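Local coordinates for protein glycerol kinase, putative (PDB 2W40) that probably transfers a phosphate from ATP to glycerol to make sn-glycerol 3-phosphate, as a member of the FGGY kinase family, at residues 83-88 against 247-252; 186-191 against 290-295; 338-343 against 380-385; 332-337 against 418-423. One frame throughout, in Å; residues are numbered along the deposited sequence.

Contact 1. Residues 83-88 against 247-252; sequences NQRETV and GDQQSA. With GOL (glycerol), chain B.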
loop_
_atom_site.group_PDB
_atom_site.type_symbol
_atom_site.label_atom_id
_atom_site.label_comp_id
_atom_site.label_asym_id
_atom_site.label_seq_id
_atom_site.Cartn_x
_atom_site.Cartn_y
_atom_site.Cartn_z
ATOM N N ASN C 83 3.671 -29.342 13.576
ATOM C CA ASN C 83 3.948 -28.809 12.235
ATOM C C ASN C 83 2.855 -27.950 11.689
ATOM O O ASN C 83 1.700 -28.102 12.049
ATOM C CB ASN C 83 4.023 -30.014 11.261
ATOM C CG ASN C 83 2.711 -30.845 11.279
ATOM O OD1 ASN C 83 2.442 -31.576 12.264
ATOM N ND2 ASN C 83 1.914 -30.818 10.119
ATOM N N GLN C 84 3.249 -27.026 10.821
ATOM C CA GLN C 84 2.347 -26.301 9.958
ATOM C C GLN C 84 1.450 -27.359 9.246
ATOM O O GLN C 84 1.968 -28.351 8.660
ATOM C CB GLN C 84 3.168 -25.520 8.909
ATOM C CG GLN C 84 4.228 -26.304 8.169
ATOM C CD GLN C 84 4.638 -25.725 6.807
ATOM O OE1 GLN C 84 3.826 -25.107 6.115
ATOM N NE2 GLN C 84 5.868 -26.019 6.394
ATOM N N ARG C 85 0.154 -27.158 9.341
ATOM C CA ARG C 85 -0.827 -28.088 8.842
ATOM C C ARG C 85 -1.065 -27.808 7.307
ATOM O O ARG C 85 -0.590 -26.769 6.812
ATOM C CB ARG C 85 -2.077 -27.961 9.640
ATOM C CG ARG C 85 -1.880 -28.255 11.148
ATOM C CD ARG C 85 -3.112 -27.899 12.056
ATOM N NE ARG C 85 -3.395 -26.499 11.860
ATOM C CZ ARG C 85 -4.537 -25.899 12.198
ATOM N NH1 ARG C 85 -5.459 -26.563 12.896
ATOM N NH2 ARG C 85 -4.793 -24.667 11.783
ATOM N N GLU C 86 -1.846 -28.690 6.653
ATOM C CA GLU C 86 -2.378 -28.572 5.297
ATOM C C GLU C 86 -1.308 -28.668 4.193
ATOM O O GLU C 86 -1.533 -29.234 3.158
ATOM C CB GLU C 86 -3.227 -27.350 5.086
ATOM C CG GLU C 86 -4.494 -27.252 5.959
ATOM C CD GLU C 86 -4.290 -26.516 7.283
ATOM O OE1 GLU C 86 -3.282 -25.778 7.430
ATOM O OE2 GLU C 86 -5.154 -26.637 8.192
ATOM N N THR C 87 -0.176 -28.055 4.441
ATOM C CA THR C 87 0.967 -28.090 3.537
ATOM C C THR C 87 1.194 -29.564 3.176
ATOM O O THR C 87 1.179 -30.442 4.028
ATOM C CB THR C 87 2.182 -27.526 4.249
ATOM O OG1 THR C 87 1.917 -26.138 4.520
ATOM C CG2 THR C 87 3.465 -27.684 3.381
ATOM N N VAL C 88 1.406 -29.796 1.868
ATOM C CA VAL C 88 1.409 -31.184 1.340
ATOM C C VAL C 88 2.635 -31.384 0.418
ATOM O O VAL C 88 3.012 -30.497 -0.382
ATOM C CB VAL C 88 0.049 -31.615 0.704
ATOM C CG1 VAL C 88 -0.218 -30.763 -0.523
ATOM C CG2 VAL C 88 0.018 -33.112 0.401
ATOM N N GLY C 247 -0.867 -31.629 14.871
ATOM C CA GLY C 247 -0.877 -30.386 14.148
ATOM C C GLY C 247 -0.600 -29.180 15.097
ATOM O O GLY C 247 -0.935 -29.210 16.275
ATOM N N ASP C 248 0.125 -28.172 14.588
ATOM C CA ASP C 248 0.597 -27.077 15.405
ATOM C C ASP C 248 -0.458 -26.383 16.206
ATOM O O ASP C 248 -0.248 -26.177 17.456
ATOM C CB ASP C 248 1.589 -26.137 14.710
ATOM C CG ASP C 248 1.022 -25.377 13.473
ATOM O OD1 ASP C 248 -0.167 -25.499 13.168
ATOM O OD2 ASP C 248 1.834 -24.664 12.808
ATOM N N GLN C 249 -1.588 -26.062 15.579
ATOM C CA GLN C 249 -2.588 -25.217 16.313
ATOM C C GLN C 249 -3.269 -26.090 17.425
ATOM O O GLN C 249 -3.653 -25.581 18.493
ATOM C CB GLN C 249 -3.550 -24.584 15.385
ATOM C CG GLN C 249 -2.889 -23.596 14.401
ATOM C CD GLN C 249 -1.893 -22.651 15.096
ATOM O OE1 GLN C 249 -2.287 -22.075 16.154
ATOM N NE2 GLN C 249 -0.624 -22.570 14.633
ATOM N N GLN C 250 -3.524 -27.381 17.142
ATOM C CA GLN C 250 -3.982 -28.326 18.160
ATOM C C GLN C 250 -2.919 -28.534 19.240
ATOM O O GLN C 250 -3.240 -28.612 20.459
ATOM C CB GLN C 250 -4.383 -29.644 17.466
ATOM C CG GLN C 250 -5.695 -29.558 16.760
ATOM C CD GLN C 250 -5.624 -29.309 15.271
ATOM O OE1 GLN C 250 -4.637 -28.703 14.801
ATOM N NE2 GLN C 250 -6.746 -29.669 14.506
ATOM N N SER C 251 -1.660 -28.531 18.854
ATOM C CA SER C 251 -0.527 -28.603 19.837
ATOM C C SER C 251 -0.643 -27.465 20.848
ATOM O O SER C 251 -0.482 -27.666 22.052
ATOM C CB SER C 251 0.840 -28.666 19.176
ATOM O OG SER C 251 1.805 -29.170 20.046
ATOM N N ALA C 252 -0.938 -26.271 20.376
ATOM C CA ALA C 252 -1.090 -25.115 21.214
ATOM C C ALA C 252 -2.276 -25.233 22.182
ATOM O O ALA C 252 -2.247 -24.675 23.328
ATOM C CB ALA C 252 -1.254 -23.883 20.306
HETATM C C1 GOL B . 0.071 -22.853 10.406
HETATM O O1 GOL B . 0.636 -22.690 11.726
HETATM C C2 GOL B . -1.177 -23.593 10.535
HETATM O O2 GOL B . -0.965 -24.959 10.848
HETATM C C3 GOL B . -1.981 -23.484 9.201
HETATM O O3 GOL B . -3.250 -24.040 9.321
#

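Contact 2. Residues 186-191 against 290-295; sequences NASRTL and ITTICY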
loop_
_atom_site.group_PDB
_atom_site.type_symbol
_atom_site.label_atom_id
_atom_site.label_comp_id
_atom_site.label_asym_id
_atom_site.label_seq_id
_atom_site.Cartn_x
_atom_site.Cartn_y
_atom_site.Cartn_z
ATOM N N ASN C 186 -3.734 -33.857 12.005
ATOM C CA ASN C 186 -3.263 -33.553 10.680
ATOM C C ASN C 186 -4.139 -34.171 9.590
ATOM O O ASN C 186 -4.418 -33.499 8.589
ATOM C CB ASN C 186 -1.813 -33.995 10.516
ATOM C CG ASN C 186 -0.815 -32.910 11.025
ATOM O OD1 ASN C 186 -0.720 -31.829 10.435
ATOM N ND2 ASN C 186 -0.064 -33.225 12.047
ATOM N N ALA C 187 -4.597 -35.400 9.815
ATOM C CA ALA C 187 -5.476 -36.054 8.831
ATOM C C ALA C 187 -6.760 -35.240 8.635
ATOM O O ALA C 187 -7.346 -35.240 7.531
ATOM C CB ALA C 187 -5.799 -37.505 9.163
ATOM N N SER C 188 -7.235 -34.562 9.682
ATOM C CA SER C 188 -8.497 -33.802 9.633
ATOM C C SER C 188 -8.390 -32.490 8.779
ATOM O O SER C 188 -9.398 -31.830 8.534
ATOM C CB SER C 188 -8.961 -33.490 11.045
ATOM O OG SER C 188 -8.293 -32.366 11.588
ATOM N N ARG C 189 -7.115 -32.191 8.362
ATOM C CA ARG C 189 -6.782 -30.972 7.655
ATOM C C ARG C 189 -6.609 -31.193 6.148
ATOM O O ARG C 189 -6.130 -30.339 5.391
ATOM C CB ARG C 189 -5.544 -30.340 8.219
ATOM C CG ARG C 189 -5.597 -30.189 9.715
ATOM C CD ARG C 189 -6.811 -29.451 10.226
ATOM N NE ARG C 189 -6.812 -28.033 9.812
ATOM C CZ ARG C 189 -7.485 -27.036 10.369
ATOM N NH1 ARG C 189 -8.377 -27.249 11.348
ATOM N NH2 ARG C 189 -7.282 -25.792 9.967
ATOM N N THR C 190 -6.946 -32.400 5.747
ATOM C CA THR C 190 -6.648 -32.839 4.359
ATOM C C THR C 190 -7.856 -32.745 3.380
ATOM O O THR C 190 -7.620 -32.723 2.126
ATOM C CB THR C 190 -6.154 -34.333 4.373
ATOM O OG1 THR C 190 -7.227 -35.169 4.805
ATOM C CG2 THR C 190 -4.820 -34.574 5.117
ATOM N N LEU C 191 -9.085 -32.749 3.928
ATOM C CA LEU C 191 -10.345 -32.809 3.165
ATOM C C LEU C 191 -10.609 -34.259 2.676
ATOM O O LEU C 191 -11.470 -34.485 1.841
ATOM C CB LEU C 191 -10.410 -31.801 2.039
ATOM C CG LEU C 191 -11.387 -30.650 2.152
ATOM C CD1 LEU C 191 -11.160 -29.489 1.108
ATOM C CD2 LEU C 191 -12.710 -31.207 2.064
ATOM N N ILE C 290 -14.543 -23.947 10.943
ATOM C CA ILE C 290 -14.228 -25.332 10.524
ATOM C C ILE C 290 -14.320 -26.288 11.726
ATOM O O ILE C 290 -13.840 -25.964 12.807
ATOM C CB ILE C 290 -12.783 -25.373 9.962
ATOM C CG1 ILE C 290 -12.663 -24.637 8.592
ATOM C CG2 ILE C 290 -12.242 -26.865 9.868
ATOM C CD1 ILE C 290 -11.333 -24.648 8.026
ATOM N N THR C 291 -14.958 -27.422 11.530
ATOM C CA THR C 291 -14.995 -28.518 12.533
ATOM C C THR C 291 -13.735 -29.353 12.411
ATOM O O THR C 291 -13.461 -29.823 11.295
ATOM C CB THR C 291 -16.203 -29.439 12.276
ATOM O OG1 THR C 291 -17.333 -28.643 12.229
ATOM C CG2 THR C 291 -16.341 -30.538 13.326
ATOM N N THR C 292 -12.945 -29.464 13.459
ATOM C CA THR C 292 -11.699 -30.201 13.404
ATOM C C THR C 292 -11.537 -31.085 14.673
ATOM O O THR C 292 -12.376 -31.064 15.574
ATOM C CB THR C 292 -10.514 -29.210 13.206
ATOM O OG1 THR C 292 -9.356 -29.938 12.853
ATOM C CG2 THR C 292 -10.278 -28.378 14.553
ATOM N N ILE C 293 -10.556 -31.930 14.634
ATOM C CA ILE C 293 -10.223 -32.772 15.766
ATOM C C ILE C 293 -9.318 -31.916 16.696
ATOM O O ILE C 293 -8.341 -31.293 16.182
ATOM C CB ILE C 293 -9.427 -34.023 15.407
ATOM C CG1 ILE C 293 -10.171 -34.963 14.459
ATOM C CG2 ILE C 293 -8.968 -34.710 16.701
ATOM C CD1 ILE C 293 -11.364 -35.536 15.009
ATOM N N CYS C 294 -9.651 -31.765 17.982
ATOM C CA CYS C 294 -8.750 -31.120 18.908
ATOM C C CYS C 294 -7.571 -32.030 19.306
ATOM O O CYS C 294 -6.378 -31.653 19.154
ATOM C CB CYS C 294 -9.505 -30.638 20.126
ATOM S SG CYS C 294 -8.698 -29.267 21.006
ATOM N N TYR C 295 -7.868 -33.245 19.772
ATOM C CA TYR C 295 -6.833 -34.242 20.085
ATOM C C TYR C 295 -7.541 -35.571 20.333
ATOM O O TYR C 295 -8.729 -35.604 20.644
ATOM C CB TYR C 295 -5.973 -33.770 21.289
ATOM C CG TYR C 295 -6.791 -33.297 22.496
ATOM C CD1 TYR C 295 -7.397 -34.216 23.358
ATOM C CD2 TYR C 295 -7.066 -31.965 22.691
ATOM C CE1 TYR C 295 -8.211 -33.758 24.373
ATOM C CE2 TYR C 295 -7.861 -31.541 23.748
ATOM C CZ TYR C 295 -8.410 -32.443 24.584
ATOM O OH TYR C 295 -9.255 -32.008 25.669
HETATM O O HOH W 1 -10.546 -30.252 10.353
#

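Contact 3. Residues 338-343 against 380-385; sequences EKCENT and IVRALL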
loop_
_atom_site.group_PDB
_atom_site.type_symbol
_atom_site.label_atom_id
_atom_site.label_comp_id
_atom_site.label_asym_id
_atom_site.label_seq_id
_atom_site.Cartn_x
_atom_site.Cartn_y
_atom_site.Cartn_z
ATOM N N GLU C 338 2.741 2.268 19.786
ATOM C CA GLU C 338 2.750 3.324 20.832
ATOM C C GLU C 338 2.760 4.727 20.206
ATOM O O GLU C 338 1.932 5.636 20.578
ATOM C CB GLU C 338 4.010 3.170 21.674
ATOM C CG GLU C 338 4.160 1.857 22.463
ATOM C CD GLU C 338 3.324 1.817 23.776
ATOM O OE1 GLU C 338 2.585 2.829 24.002
ATOM O OE2 GLU C 338 3.380 0.785 24.562
ATOM N N LYS C 339 3.689 4.888 19.250
ATOM C CA LYS C 339 3.940 6.172 18.665
ATOM C C LYS C 339 2.842 6.586 17.741
ATOM O O LYS C 339 2.523 7.783 17.637
ATOM C CB LYS C 339 5.250 6.165 17.901
ATOM C CG LYS C 339 6.439 5.930 18.764
ATOM C CD LYS C 339 7.737 6.231 17.924
ATOM C CE LYS C 339 9.032 5.730 18.577
ATOM N NZ LYS C 339 10.041 6.875 18.635
ATOM N N CYS C 340 2.291 5.587 17.068
ATOM C CA CYS C 340 1.281 5.790 16.100
ATOM C C CYS C 340 -0.043 5.380 16.726
ATOM O O CYS C 340 -0.400 4.190 16.721
ATOM C CB CYS C 340 1.595 4.956 14.858
ATOM S SG CYS C 340 0.601 5.493 13.536
ATOM N N GLU C 341 -0.769 6.352 17.243
ATOM C CA GLU C 341 -1.942 6.077 18.067
ATOM C C GLU C 341 -3.184 5.734 17.279
ATOM O O GLU C 341 -4.149 5.210 17.820
ATOM C CB GLU C 341 -2.199 7.300 18.940
ATOM C CG GLU C 341 -0.996 7.500 19.873
ATOM C CD GLU C 341 -1.072 8.714 20.736
ATOM O OE1 GLU C 341 -2.145 9.369 20.780
ATOM O OE2 GLU C 341 -0.020 9.038 21.324
ATOM N N ASN C 342 -3.159 6.082 16.001
ATOM C CA ASN C 342 -4.241 5.698 15.083
ATOM C C ASN C 342 -3.604 5.627 13.656
ATOM O O ASN C 342 -2.388 5.918 13.446
ATOM C CB ASN C 342 -5.459 6.651 15.204
ATOM C CG ASN C 342 -5.116 8.070 14.747
ATOM O OD1 ASN C 342 -4.606 8.273 13.642
ATOM N ND2 ASN C 342 -5.267 9.044 15.634
ATOM N N THR C 343 -4.382 5.135 12.701
ATOM C CA THR C 343 -3.865 4.959 11.361
ATOM C C THR C 343 -4.218 6.090 10.419
ATOM O O THR C 343 -3.944 5.955 9.198
ATOM C CB THR C 343 -4.484 3.670 10.754
ATOM O OG1 THR C 343 -5.909 3.853 10.622
ATOM C CG2 THR C 343 -4.104 2.397 11.579
ATOM N N ILE C 380 0.623 2.416 7.874
ATOM C CA ILE C 380 0.321 1.209 7.053
ATOM C C ILE C 380 0.558 -0.057 7.859
ATOM O O ILE C 380 -0.229 -0.976 7.828
ATOM C CB ILE C 380 1.114 1.239 5.722
ATOM C CG1 ILE C 380 0.704 2.523 4.918
ATOM C CG2 ILE C 380 1.041 -0.108 4.985
ATOM C CD1 ILE C 380 1.618 2.838 3.647
ATOM N N VAL C 381 1.702 -0.087 8.544
ATOM C CA VAL C 381 2.022 -1.187 9.479
ATOM C C VAL C 381 0.941 -1.378 10.544
ATOM O O VAL C 381 0.409 -2.502 10.715
ATOM C CB VAL C 381 3.460 -0.966 10.093
ATOM C CG1 VAL C 381 3.721 -2.013 11.232
ATOM C CG2 VAL C 381 4.461 -1.040 8.992
ATOM N N ARG C 382 0.572 -0.295 11.218
ATOM C CA ARG C 382 -0.494 -0.336 12.236
ATOM C C ARG C 382 -1.790 -0.840 11.657
ATOM O O ARG C 382 -2.472 -1.610 12.292
ATOM C CB ARG C 382 -0.658 1.049 12.915
ATOM C CG ARG C 382 -1.717 1.025 13.954
ATOM C CD ARG C 382 -1.933 2.317 14.695
ATOM N NE ARG C 382 -3.103 2.047 15.485
ATOM C CZ ARG C 382 -3.171 1.852 16.789
ATOM N NH1 ARG C 382 -2.140 2.130 17.598
ATOM N NH2 ARG C 382 -4.317 1.447 17.283
ATOM N N ALA C 383 -2.096 -0.436 10.422
ATOM C CA ALA C 383 -3.411 -0.759 9.838
ATOM C C ALA C 383 -3.417 -2.312 9.605
ATOM O O ALA C 383 -4.414 -2.998 9.748
ATOM C CB ALA C 383 -3.638 0.040 8.450
ATOM N N LEU C 384 -2.262 -2.837 9.159
ATOM C CA LEU C 384 -2.180 -4.321 8.889
ATOM C C LEU C 384 -2.482 -5.066 10.251
ATOM O O LEU C 384 -3.307 -5.986 10.305
ATOM C CB LEU C 384 -0.881 -4.781 8.284
ATOM C CG LEU C 384 -0.812 -6.271 8.017
ATOM C CD1 LEU C 384 -0.175 -6.655 6.678
ATOM C CD2 LEU C 384 -0.169 -7.032 9.198
ATOM N N LEU C 385 -1.878 -4.540 11.325
ATOM C CA LEU C 385 -2.011 -5.145 12.662
ATOM C C LEU C 385 -3.434 -5.020 13.144
ATOM O O LEU C 385 -4.064 -5.984 13.606
ATOM C CB LEU C 385 -1.029 -4.458 13.590
ATOM C CG LEU C 385 0.436 -4.819 13.298
ATOM C CD1 LEU C 385 1.316 -3.991 14.283
ATOM C CD2 LEU C 385 0.733 -6.309 13.382
#

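Contact 4. Residues 332-337 against 418-423; sequences EASDIM and TKNKPF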
loop_
_atom_site.group_PDB
_atom_site.type_symbol
_atom_site.label_atom_id
_atom_site.label_comp_id
_atom_site.label_asym_id
_atom_site.label_seq_id
_atom_site.Cartn_x
_atom_site.Cartn_y
_atom_site.Cartn_z
ATOM N N GLU C 332 9.824 -3.872 16.047
ATOM C CA GLU C 332 9.327 -2.496 16.112
ATOM C C GLU C 332 7.811 -2.313 16.265
ATOM O O GLU C 332 7.346 -1.189 16.541
ATOM C CB GLU C 332 9.709 -1.786 14.800
ATOM C CG GLU C 332 11.195 -1.645 14.601
ATOM C CD GLU C 332 11.546 -0.971 13.265
ATOM O OE1 GLU C 332 10.650 -0.839 12.388
ATOM O OE2 GLU C 332 12.724 -0.565 13.124
ATOM N N ALA C 333 7.043 -3.374 16.029
ATOM C CA ALA C 333 5.652 -3.239 15.882
ATOM C C ALA C 333 5.027 -2.620 17.160
ATOM O O ALA C 333 4.055 -1.843 17.053
ATOM C CB ALA C 333 5.063 -4.602 15.562
ATOM N N SER C 334 5.580 -2.898 18.371
ATOM C CA SER C 334 5.006 -2.296 19.577
ATOM C C SER C 334 5.256 -0.796 19.596
ATOM O O SER C 334 4.349 0.042 19.860
ATOM C CB SER C 334 5.598 -2.941 20.867
ATOM O OG SER C 334 5.168 -2.288 22.085
ATOM N N ASP C 335 6.509 -0.459 19.344
ATOM C CA ASP C 335 6.905 0.948 19.350
ATOM C C ASP C 335 6.093 1.684 18.285
ATOM O O ASP C 335 5.517 2.767 18.550
ATOM C CB ASP C 335 8.389 1.099 19.072
ATOM C CG ASP C 335 9.252 0.864 20.320
ATOM O OD1 ASP C 335 8.704 0.950 21.488
ATOM O OD2 ASP C 335 10.467 0.538 20.134
ATOM N N ILE C 336 5.945 1.057 17.127
ATOM C CA ILE C 336 5.047 1.633 16.049
ATOM C C ILE C 336 3.640 1.824 16.581
ATOM O O ILE C 336 3.052 2.870 16.395
ATOM C CB ILE C 336 4.978 0.809 14.729
ATOM C CG1 ILE C 336 6.216 0.974 13.891
ATOM C CG2 ILE C 336 3.754 1.228 13.807
ATOM C CD1 ILE C 336 6.253 0.050 12.614
ATOM N N MET C 337 3.069 0.856 17.261
ATOM C CA MET C 337 1.742 1.109 17.831
ATOM C C MET C 337 1.657 2.085 19.033
ATOM O O MET C 337 0.632 2.759 19.215
ATOM C CB MET C 337 1.031 -0.214 18.055
ATOM C CG MET C 337 0.442 -0.714 16.706
ATOM S SD MET C 337 -0.592 -2.097 17.030
ATOM C CE MET C 337 -2.158 -1.458 17.603
ATOM N N THR C 418 1.798 -11.468 21.280
ATOM C CA THR C 418 1.070 -11.265 22.529
ATOM C C THR C 418 1.912 -10.492 23.549
ATOM O O THR C 418 1.405 -10.055 24.588
ATOM C CB THR C 418 0.568 -12.643 23.099
ATOM O OG1 THR C 418 1.720 -13.341 23.561
ATOM C CG2 THR C 418 -0.221 -13.475 22.064
ATOM N N LYS C 419 3.188 -10.290 23.254
ATOM C CA LYS C 419 4.027 -9.386 24.098
ATOM C C LYS C 419 3.887 -7.878 23.812
ATOM O O LYS C 419 4.390 -7.056 24.577
ATOM C CB LYS C 419 5.489 -9.826 23.940
ATOM C CG LYS C 419 5.667 -11.312 24.289
ATOM C CD LYS C 419 5.051 -11.652 25.667
ATOM C CE LYS C 419 4.745 -13.151 25.875
ATOM N NZ LYS C 419 3.338 -13.478 25.767
ATOM N N ASN C 420 3.209 -7.540 22.686
ATOM C CA ASN C 420 3.007 -6.190 22.184
ATOM C C ASN C 420 1.740 -5.760 22.880
ATOM O O ASN C 420 0.610 -6.100 22.479
ATOM C CB ASN C 420 2.928 -6.277 20.661
ATOM C CG ASN C 420 2.603 -4.994 19.981
ATOM O OD1 ASN C 420 2.078 -4.039 20.578
ATOM N ND2 ASN C 420 2.918 -4.974 18.638
ATOM N N LYS C 421 1.913 -4.988 23.958
ATOM C CA LYS C 421 0.765 -4.527 24.771
ATOM C C LYS C 421 -0.248 -3.677 24.007
ATOM O O LYS C 421 -1.431 -3.919 24.169
ATOM C CB LYS C 421 1.195 -3.753 26.041
ATOM C CG LYS C 421 1.860 -4.650 27.097
ATOM C CD LYS C 421 2.780 -3.800 27.992
ATOM C CE LYS C 421 2.974 -4.367 29.390
ATOM N NZ LYS C 421 2.797 -3.265 30.451
ATOM N N PRO C 422 0.191 -2.655 23.218
ATOM C CA PRO C 422 -0.860 -1.946 22.459
ATOM C C PRO C 422 -1.599 -2.802 21.453
ATOM O O PRO C 422 -2.782 -2.646 21.276
ATOM C CB PRO C 422 -0.143 -0.801 21.763
ATOM C CG PRO C 422 1.284 -1.104 21.900
ATOM C CD PRO C 422 1.522 -2.000 23.089
ATOM N N PHE C 423 -0.913 -3.740 20.865
ATOM C CA PHE C 423 -1.629 -4.686 19.978
ATOM C C PHE C 423 -2.640 -5.531 20.715
ATOM O O PHE C 423 -3.851 -5.602 20.317
ATOM C CB PHE C 423 -0.581 -5.607 19.298
ATOM C CG PHE C 423 -1.174 -6.621 18.374
ATOM C CD1 PHE C 423 -1.880 -6.267 17.239
ATOM C CD2 PHE C 423 -1.080 -7.976 18.677
ATOM C CE1 PHE C 423 -2.448 -7.253 16.347
ATOM C CE2 PHE C 423 -1.662 -8.918 17.819
ATOM C CZ PHE C 423 -2.303 -8.563 16.636
HETATM O O HOH W 2 4.594 -3.567 24.455
#

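Contact 1. Residues 83-88 against 247-252
Arg85 and Asp248 close on one glycerol molecule from two segments, the loop that follows strand 74-83 and the first turn of helix 248-255. The tight part of the contact surrounds this ligand. Glycerol O2 is gripped by three groups: Arg85 N lies 2.9 Å from it, Arg85 NE also donates, both at a nearly straight 168°, and O2 itself donates to Asp248 OD1 at 2.5 Å. The other carboxylate oxygen, Asp248 OD2, accepts from glycerol O1 at 2.6 Å, which makes the acid straddle adjacent hydroxyls. At the far end glycerol O3 donates to Glu86 OE1 (2.6 Å) and receives Arg85 NH2. A bend at chi3 (-58°) turns Arg85 NE back toward the oxygen already held by its own backbone N-H. The guanidinium is fixed from several sides: Gln249 CB sits over the centre of one face, Glu86 OE2 near the rim of the opposite one. Arg85 NH1 donates to Gln250 OE1 at 3.0 Å, above the amide's carbonyl plane, and also pairs with Glu308; Gln250 NE2 bonds to Ile293 O.

The looser element is the salt bridge of Arg85 NE with Asp248 OD1, long at 3.6 Å, with the oxygen well out of the guanidinium plane. Asn83, whose amide bonds to Asn186, is a sparser side with one sound backbone bond, Asp248 N to Asn83 O at 3.0 Å. Strands 74-83 and 241-247 run parallel as sheet neighbours, and the glycerol site lies where both end: the substrate pocket of a glycerol kinase with the sugar kinase/Hsp70/actin fold.

Contact 2. Residues 186-191 against 290-295
Thr292 carries OG1 trans to its backbone N (chi1 -167°), and Arg189 folds at chi2 and again at chi3 (-66°); together these torsions bring the arginine tip to the threonine hydroxyl. Arg189 NH1 meets Thr292 OG1 at 3.2 Å, a weak hydrogen bond but a fairly straight one, 162° at the hydrogen. The hydroxyl approaches at the guanidinium edge, near its plane, and Thr292 CB also lies in plane, 3.4 Å from Arg189 NH1. The two side chains cross obliquely, and Arg189 CD comes near the hydroxyl as well.

A water completes the polar side. It accepts from Thr292 OG1 at 2.8 Å and donates to two carbonyls, Ser188 O at 2.7 Å and Thr291 O. Thus it joins the type I turn 187-190 to strand 290-295 by backbone as well as side chain. The threonine hydroxyl is both acceptor and donor, receiving Arg189 and donating to the water. Ser188 OG lies 2.9 Å from Thr292 OG1. The serine hydroxyl is hydrogen-bonded to Thr185 O, while Ser188 CB packs on Ile293 CG1 at 3.9 Å, the apolar part of the contact.

The turn belongs to the N-terminal FGGY domain and the strand to the C-terminal one, where 290-295 is an outermost strand of its beta sheet. The stronger partners of Arg189 are acids, Glu86 and Glu308. Its positive charge probably offsets theirs, and as a second-shell residue it is placed to hold Glu86, whose other oxygen accepts from the bound glycerol.

Contact 3. Residues 338-343 against 380-385
Arg382 reaches from helix 377-403 to the loop that leaves helix 333-339, a helix-to-loop packing contact in the C-terminal FGGY domain of this actin-like ATPase fold. Its one hydrogen bond across the contact runs from Arg382 NH1 to Cys340 O, 2.8 Å long with an angle of 142° at the hydrogen. The donor lies in the carbonyl plane, although the oxygen is tilted 28° out of the guanidinium plane. Cys340 is the first residue to leave helical backbone angles, so the bond holds the chain just where the helix gives way.

A charge pair and face contacts surround the rest of the group. Arg382 NE forms a salt bridge with Glu386 of its own helix, and Glu341 O lies over the centre of one guanidinium face, 3.6 Å from Arg382 CZ. Asn342 CA covers the same face. The reach depends on an extended chain, with CG trans to the backbone N (chi1 -179°).

Apolar packing comes from Thr343, whose hydroxyl bonds instead to Val346 O. The Thr343 side chain crosses that of Arg382 at about a right angle, with Thr343 CG2 3.6 Å from Arg382 CG, and the same methyl then meets the helix itself: Thr343 CG2 lies 3.9 Å from Ala383 CB.

Contact 4. Residues 332-337 against 418-423
Met337 and Ser334, one turn apart on helix 333-339, pack against the N-terminal end of helix 421-431, which begins with an asparagine N-cap in the C-terminal FGGY domain.

Met337 can be followed outward. Its CB starts the contact on a proline ring, with Met337 CB 3.9 Å from Pro422 CB and nearly as close to Pro422 CG. Beyond it the sulfur passes to the next residue: Met337 SD is 4.2 Å from Phe423 CB and sits at the edge of the phenyl ring, near its plane, the two side chains crossing at a slant. The bend at chi3 (80°) then turns the methyl to the backbone, where Met337 CE meets Pro422 O at 3.9 Å and Phe423 CA. Leu385 and Arg382 of helix 377-403 also touch this side chain.

Asn420 fills the other half. Its OD1 caps the helix by accepting from Phe423 N at 3.0 Å, with the donor above the carbonyl plane, 57° out of it. The bond probably helps to hold the amide against Ser334, where Asn420 CG lies 3.6 Å from Ser334 CA. Asn420 ND2 and Ser334 N are both donors and, though close, do not bond.

Ser334 contacts ADP in another structure of this protein; no nucleotide is bound here. Its hydroxyl reaches the capped helix through one water, which lies 2.8 Å from Ser334 OG and accepts from Lys421 N at 3.1 Å.

How the contacts relate
From the N terminus, the chain leaves strand 74-83 through 83-88, passes 186-191, and only then returns at 247-252 to close contact 1; contact 2 closes later, at 290-295. The two loops therefore cross, and the contacts touch directly, tying the glycerol site to the edge strand of the C-terminal domain's beta sheet. Contacts 3 and 4 both open after contacts 1 and 2 have closed. The segment 332-337 opens contact 4, 338-343 pairs with 380-385, and 418-423 closes the outer loop, so contact 3 nests inside. Sharing helix 333-339, they join it to helices 377-403 and 421-431, with centres about 26 Å or more from those of contacts 1 and 2.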